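Particle-associated lyase (Acinetobacter bacteriophage AP22, PDB 4Y9V) probably cleaves the capsular polysaccharide of Acinetobacter baumannii as a trimeric phage tailspike lyase, and binds a saccharide derived from that capsule. Local coordinates at residues Asp94-Val99 against Ile209-Asn214; Tyr84-Leu89 against Gly112-Ser117. All coordinates share one frame; numbering follows the deposited sequence.

Contact 1. Residues Asp94-Val99 against Ile209-Asn214; sequences DDFEFV and INFKFN. With EDO (1,2-ethanediol), chain E.
Phe-98 packs on both Phe-211 and Phe-213 of the neighbouring parallel strand. Its CB lies 4.0 Å from Phe-213 CB. CG stands beside the backbone N (chi1 -76°), which leans the ring back toward Phe-96 and Phe-211. At the ring's edge, CE2 is 3.9 Å from Phe-211 CZ, and CD2 is also near that atom. At the tip, CZ points on to the Phe-114 ring. Phe-96 CE1 sits over the centre of one ring face, 3.6 Å above its plane. The backbones join by bonds such as Lys-212 N to Phe-96 O (2.9 Å). Just before the strand begins, Asp-95 OD1 accepts a hydrogen bond from Asn-210 N at 2.9 Å, from above the carboxylate plane. On the opposite face Glu-97 CG packs against Lys-212 CB, and Thr-102 of the second subunit packs on both residues. Their charged ends do not touch. In one of two conformers, Lys-212 NZ donates to two waters, one bonded to Glu-97 OE2 (2.7 Å). Phe-211 N gives a nearly straight bond (174°) to O1 of an ethanediol, probably from the crystallisation liquor. The faces thus differ: phenylalanines fill the interior, while polar chains meet the neighbouring subunit.

Contact 2. Residues Tyr84-Leu89 against Gly112-Ser117; sequences YIVNSL and GGFYAS
Gly-113 N donates to Ser-88 O over 3.3 Å, the one hydrogen bond between the two segments. The N-H points fairly well at the oxygen (158°), but it arrives about 40° above the carbonyl plane. Gly-113 also shares a backbone bond with Ile-90, so it pairs with the residues before and after Leu-89. This is the pattern of a parallel beta bridge, here between Leu-89 and Gly-113. The backbones close up further through CA-H...O contacts. Leu-89 CA lies 3.5 Å from Gly-113 O, and Gly-112 CA lies 3.5 Å from Val-86 O. Gly-112 CA is also 3.3 Å from Ser-88 O. Two carbonyls of the turn therefore crowd round Gly-112, where the backbone has no side chain in the way.

Side chains add contacts on both faces of 112-117. Leu-89 has CG anti to its own N (chi1 177°), and CD1 reaches over the peptide of Gly-113, 3.6 Å from Gly-113 O. The same methyl touches Tyr-115 CB at 4.2 Å. The tyrosine ring leads away from there, and its hydroxyl is bonded to Asp-232. On the other face, Val-86 CG1 grazes Phe-114 CE1 at 4.5 Å. Both of these side chains are buried.

The contact marks a bend in the chain, where strand 83-85 ends and strand 89-92 begins. Strand 83-85 pairs in parallel with 105-109, and strand 89-92 with 113-125. Val-86 and Phe-114 both lie against Leu-66 of helix 63-71, while Phe-114 also meets Phe-106 and Phe-108 of strand 105-109 and Leu-229 of strand 229-232.

How the contacts relate
The segments alternate along the chain: 84-89, 94-99, 112-117, 209-214. The centres of contacts 1 and 2 lie about 14 Å apart. They belong to different sheets, 96-100 with 211-213 in contact 1 and 89-92 with 113-125 in contact 2. Segment 84-89 passes into the latter from strand 83-85, which pairs with 105-109. Side chains from the two sheets meet in a shared interior. There Phe-98 CZ is 3.8 Å from Phe-114 CE2, and Phe-211 CG is 3.5 Å from Ala-116 CB. Phe-92 meets Phe-96, Phe-211 and Phe-114, so one aromatic core serves both contacts. The parallel pairing is consistent with early turns of the parallel beta-helix expected of a pectin lyase-like tailspike.

Contact 1. Residues Asp94-Val99 against Ile209-Asn214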
loop_
_atom_site.group_PDB
_atom_site.type_symbol
_atom_site.label_atom_id
_atom_site.label_comp_id
_atom_site.label_asym_id
_atom_site.label_seq_id
_atom_site.Cartn_x
_atom_site.Cartn_y
_atom_site.Cartn_z
ATOM N N ASP A 94 21.252 -13.654 -29.326
ATOM C CA ASP A 94 22.347 -13.729 -28.380
ATOM C C ASP A 94 22.387 -12.434 -27.583
ATOM O O ASP A 94 21.883 -11.385 -28.040
ATOM C CB ASP A 94 23.734 -13.948 -29.074
ATOM C CG ASP A 94 23.810 -15.432 -29.450
ATOM O OD1 ASP A 94 23.821 -16.295 -28.517
ATOM O OD2 ASP A 94 23.815 -15.775 -30.610
ATOM N N ASP A 95 22.993 -12.471 -26.407
ATOM C CA ASP A 95 23.165 -11.300 -25.578
ATOM C C ASP A 95 23.727 -10.142 -26.393
ATOM O O ASP A 95 24.620 -10.334 -27.211
ATOM C CB ASP A 95 24.088 -11.577 -24.404
ATOM C CG ASP A 95 23.610 -12.678 -23.498
ATOM O OD1 ASP A 95 22.421 -13.018 -23.483
ATOM O OD2 ASP A 95 24.507 -13.183 -22.723
ATOM N N PHE A 96 23.233 -8.932 -26.137
ATOM C CA PHE A 96 23.651 -7.747 -26.865
ATOM C C PHE A 96 23.352 -6.541 -26.010
ATOM O O PHE A 96 22.293 -6.504 -25.398
ATOM C CB PHE A 96 22.887 -7.670 -28.204
ATOM C CG PHE A 96 23.461 -6.663 -29.161
ATOM C CD1 PHE A 96 23.039 -5.351 -29.176
ATOM C CD2 PHE A 96 24.446 -7.066 -30.043
ATOM C CE1 PHE A 96 23.598 -4.427 -30.088
ATOM C CE2 PHE A 96 24.979 -6.162 -30.926
ATOM C CZ PHE A 96 24.584 -4.849 -30.955
ATOM N N GLU A 97 24.232 -5.552 -26.031
ATOM C CA GLU A 97 24.041 -4.312 -25.292
ATOM C C GLU A 97 24.274 -3.103 -26.193
ATOM O O GLU A 97 25.346 -3.004 -26.807
ATOM C CB GLU A 97 24.987 -4.249 -24.097
ATOM C CG GLU A 97 24.879 -2.941 -23.317
ATOM C CD GLU A 97 25.669 -2.852 -22.037
ATOM O OE1 GLU A 97 26.458 -3.783 -21.741
ATOM O OE2 GLU A 97 25.491 -1.837 -21.299
ATOM N N PHE A 98 23.297 -2.214 -26.250
ATOM C CA PHE A 98 23.475 -0.904 -26.854
ATOM C C PHE A 98 23.863 0.128 -25.793
ATOM O O PHE A 98 23.274 0.183 -24.706
ATOM C CB PHE A 98 22.155 -0.373 -27.457
ATOM C CG PHE A 98 21.770 -1.009 -28.762
ATOM C CD1 PHE A 98 22.281 -0.499 -29.969
ATOM C CD2 PHE A 98 20.870 -2.084 -28.852
ATOM C CE1 PHE A 98 21.879 -1.017 -31.176
ATOM C CE2 PHE A 98 20.484 -2.598 -30.077
ATOM C CZ PHE A 98 20.981 -2.061 -31.242
ATOM N N VAL A 99 24.789 1.022 -26.180
ATOM C CA VAL A 99 25.072 2.250 -25.458
ATOM C C VAL A 99 24.849 3.380 -26.467
ATOM O O VAL A 99 25.715 3.713 -27.274
ATOM C CB VAL A 99 26.472 2.310 -24.852
ATOM C CG1 VAL A 99 26.592 3.572 -24.001
ATOM C CG2 VAL A 99 26.788 1.079 -24.059
ATOM N N ILE A 209 17.694 -14.694 -22.992
ATOM C CA ILE A 209 18.552 -13.658 -23.595
ATOM C C ILE A 209 18.731 -12.496 -22.618
ATOM O O ILE A 209 17.812 -12.125 -21.893
ATOM C CB ILE A 209 17.959 -13.154 -24.919
ATOM C CG1 ILE A 209 19.009 -12.333 -25.704
ATOM C CG2 ILE A 209 16.654 -12.354 -24.746
ATOM C CD1 ILE A 209 18.596 -12.014 -27.142
ATOM N N ASN A 210 19.932 -11.871 -22.670
ATOM C CA ASN A 210 20.214 -10.650 -21.932
ATOM C C ASN A 210 20.481 -9.503 -22.936
ATOM O O ASN A 210 21.619 -9.288 -23.367
ATOM C CB ASN A 210 21.375 -10.838 -20.949
ATOM C CG ASN A 210 21.459 -9.688 -19.958
ATOM O OD1 ASN A 210 20.781 -8.700 -20.110
ATOM N ND2 ASN A 210 22.296 -9.816 -18.935
ATOM N N PHE A 211 19.412 -8.837 -23.334
ATOM C CA PHE A 211 19.395 -7.748 -24.289
ATOM C C PHE A 211 19.252 -6.453 -23.519
ATOM O O PHE A 211 18.258 -6.275 -22.822
ATOM C CB PHE A 211 18.240 -7.938 -25.256
ATOM C CG PHE A 211 18.113 -6.822 -26.267
ATOM C CD1 PHE A 211 18.898 -6.813 -27.397
ATOM C CD2 PHE A 211 17.212 -5.777 -26.101
ATOM C CE1 PHE A 211 18.819 -5.794 -28.348
ATOM C CE2 PHE A 211 17.089 -4.779 -27.027
ATOM C CZ PHE A 211 17.905 -4.786 -28.162
ATOM N N LYS A 212 20.254 -5.585 -23.605
ATOM C CA LYS A 212 20.367 -4.381 -22.765
ATOM C C LYS A 212 20.468 -3.135 -23.607
ATOM O O LYS A 212 21.024 -3.133 -24.716
ATOM C CB LYS A 212 21.644 -4.471 -21.866
ATOM C CG LYS A 212 21.580 -5.693 -20.959
ATOM C CD LYS A 212 22.762 -5.650 -20.023
ATOM C CE LYS A 212 22.697 -4.528 -18.983
ATOM N NZ LYS A 212 23.830 -4.724 -17.978
ATOM N N PHE A 213 19.995 -2.033 -23.026
ATOM C CA PHE A 213 20.166 -0.724 -23.636
ATOM C C PHE A 213 20.025 0.316 -22.531
ATOM O O PHE A 213 19.186 0.190 -21.639
ATOM C CB PHE A 213 19.152 -0.454 -24.754
ATOM C CG PHE A 213 17.706 -0.704 -24.365
ATOM C CD1 PHE A 213 17.181 -1.966 -24.543
ATOM C CD2 PHE A 213 16.895 0.281 -23.854
ATOM C CE1 PHE A 213 15.880 -2.256 -24.208
ATOM C CE2 PHE A 213 15.582 0.006 -23.510
ATOM C CZ PHE A 213 15.075 -1.271 -23.658
ATOM N N ASN A 214 20.817 1.381 -22.622
ATOM C CA ASN A 214 20.636 2.543 -21.782
ATOM C C ASN A 214 19.445 3.386 -22.236
ATOM O O ASN A 214 18.724 3.988 -21.421
ATOM C CB ASN A 214 21.897 3.403 -21.740
ATOM C CG ASN A 214 22.285 3.963 -23.083
ATOM O OD1 ASN A 214 22.156 3.305 -24.108
ATOM N ND2 ASN A 214 22.746 5.209 -23.137
HETATM C C1 EDO E . 16.368 -8.565 -21.270
HETATM O O1 EDO E . 16.840 -9.458 -22.271
HETATM C C2 EDO E . 17.459 -8.375 -20.244
HETATM O O2 EDO E . 17.654 -9.629 -19.595
HETATM O O HOH W 1 26.453 -5.472 -18.946
HETATM O O HOH W 2 25.490 -2.592 -18.670
#

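Contact 2. Residues Tyr84-Leu89 against Gly112-Ser117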
loop_
_atom_site.group_PDB
_atom_site.type_symbol
_atom_site.label_atom_id
_atom_site.label_comp_id
_atom_site.label_asym_id
_atom_site.label_seq_id
_atom_site.Cartn_x
_atom_site.Cartn_y
_atom_site.Cartn_z
ATOM N N TYR A 84 18.724 6.828 -37.841
ATOM C CA TYR A 84 19.154 5.781 -38.770
ATOM C C TYR A 84 17.953 5.046 -39.325
ATOM O O TYR A 84 17.097 4.559 -38.560
ATOM C CB TYR A 84 20.022 4.768 -38.052
ATOM C CG TYR A 84 21.271 5.321 -37.424
ATOM C CD1 TYR A 84 22.428 5.497 -38.157
ATOM C CD2 TYR A 84 21.312 5.673 -36.078
ATOM C CE1 TYR A 84 23.584 5.991 -37.586
ATOM C CE2 TYR A 84 22.452 6.175 -35.497
ATOM C CZ TYR A 84 23.597 6.328 -36.233
ATOM O OH TYR A 84 24.760 6.807 -35.699
ATOM N N ILE A 85 17.930 4.842 -40.644
ATOM C CA ILE A 85 16.959 3.973 -41.290
ATOM C C ILE A 85 17.277 2.512 -40.959
ATOM O O ILE A 85 18.418 2.069 -41.132
ATOM C CB ILE A 85 16.991 4.204 -42.799
ATOM C CG1 ILE A 85 16.530 5.612 -43.131
ATOM C CG2 ILE A 85 16.193 3.151 -43.533
ATOM C CD1 ILE A 85 16.759 6.026 -44.582
ATOM N N VAL A 86 16.258 1.759 -40.508
ATOM C CA VAL A 86 16.373 0.338 -40.248
ATOM C C VAL A 86 15.118 -0.333 -40.832
ATOM O O VAL A 86 14.091 -0.452 -40.171
ATOM C CB VAL A 86 16.517 -0.012 -38.759
ATOM C CG1 VAL A 86 16.684 -1.503 -38.579
ATOM C CG2 VAL A 86 17.663 0.764 -38.118
ATOM N N ASN A 87 15.194 -0.765 -42.110
ATOM C CA ASN A 87 14.019 -1.315 -42.751
ATOM C C ASN A 87 13.751 -2.779 -42.446
ATOM O O ASN A 87 12.649 -3.261 -42.715
ATOM C CB ASN A 87 14.085 -1.067 -44.265
ATOM C CG ASN A 87 13.857 0.412 -44.603
ATOM O OD1 ASN A 87 14.441 0.831 -45.610
ATOM N ND2 ASN A 87 13.011 1.052 -43.871
ATOM N N SER A 88 14.725 -3.505 -41.907
ATOM C CA SER A 88 14.557 -4.899 -41.572
ATOM C C SER A 88 14.117 -5.099 -40.116
ATOM O O SER A 88 14.339 -4.259 -39.239
ATOM C CB SER A 88 15.866 -5.643 -41.791
ATOM O OG SER A 88 16.265 -5.667 -43.133
ATOM N N LEU A 89 13.528 -6.262 -39.897
ATOM C CA LEU A 89 13.295 -6.796 -38.560
ATOM C C LEU A 89 14.600 -7.409 -38.081
ATOM O O LEU A 89 15.054 -8.407 -38.645
ATOM C CB LEU A 89 12.146 -7.809 -38.596
ATOM C CG LEU A 89 11.871 -8.497 -37.258
ATOM C CD1 LEU A 89 11.455 -7.486 -36.189
ATOM C CD2 LEU A 89 10.783 -9.534 -37.427
ATOM N N GLY A 112 10.427 -2.277 -40.438
ATOM C CA GLY A 112 11.471 -2.677 -39.510
ATOM C C GLY A 112 10.974 -2.893 -38.076
ATOM O O GLY A 112 9.837 -2.570 -37.718
ATOM N N GLY A 113 11.886 -3.377 -37.245
ATOM C CA GLY A 113 11.654 -3.478 -35.804
ATOM C C GLY A 113 12.835 -4.184 -35.171
ATOM O O GLY A 113 13.729 -4.679 -35.864
ATOM N N PHE A 114 12.835 -4.246 -33.833
ATOM C CA PHE A 114 13.789 -5.032 -33.075
ATOM C C PHE A 114 13.030 -6.144 -32.335
ATOM O O PHE A 114 11.989 -5.894 -31.725
ATOM C CB PHE A 114 14.537 -4.193 -32.019
ATOM C CG PHE A 114 15.626 -3.269 -32.516
ATOM C CD1 PHE A 114 16.021 -3.178 -33.844
ATOM C CD2 PHE A 114 16.270 -2.471 -31.593
ATOM C CE1 PHE A 114 17.046 -2.321 -34.217
ATOM C CE2 PHE A 114 17.316 -1.636 -31.963
ATOM C CZ PHE A 114 17.686 -1.545 -33.297
ATOM N N TYR A 115 13.598 -7.338 -32.339
ATOM C CA TYR A 115 13.013 -8.464 -31.623
ATOM C C TYR A 115 14.148 -9.199 -30.918
ATOM O O TYR A 115 14.994 -9.775 -31.614
ATOM C CB TYR A 115 12.249 -9.411 -32.579
ATOM C CG TYR A 115 11.221 -10.259 -31.882
ATOM C CD1 TYR A 115 11.565 -11.202 -30.918
ATOM C CD2 TYR A 115 9.849 -10.100 -32.141
ATOM C CE1 TYR A 115 10.609 -11.969 -30.263
ATOM C CE2 TYR A 115 8.898 -10.849 -31.488
ATOM C CZ TYR A 115 9.272 -11.785 -30.543
ATOM O OH TYR A 115 8.300 -12.480 -29.885
ATOM N N ALA A 116 14.177 -9.192 -29.607
ATOM C CA ALA A 116 15.218 -9.847 -28.826
ATOM C C ALA A 116 14.578 -11.056 -28.134
ATOM O O ALA A 116 13.603 -10.897 -27.456
ATOM C CB ALA A 116 15.771 -8.896 -27.795
ATOM N N SER A 117 15.140 -12.248 -28.368
ATOM C CA SER A 117 14.509 -13.430 -27.847
ATOM C C SER A 117 15.507 -14.468 -27.350
ATOM O O SER A 117 16.448 -14.829 -28.059
ATOM C CB SER A 117 13.654 -14.089 -28.910
ATOM O OG SER A 117 12.826 -15.119 -28.431
#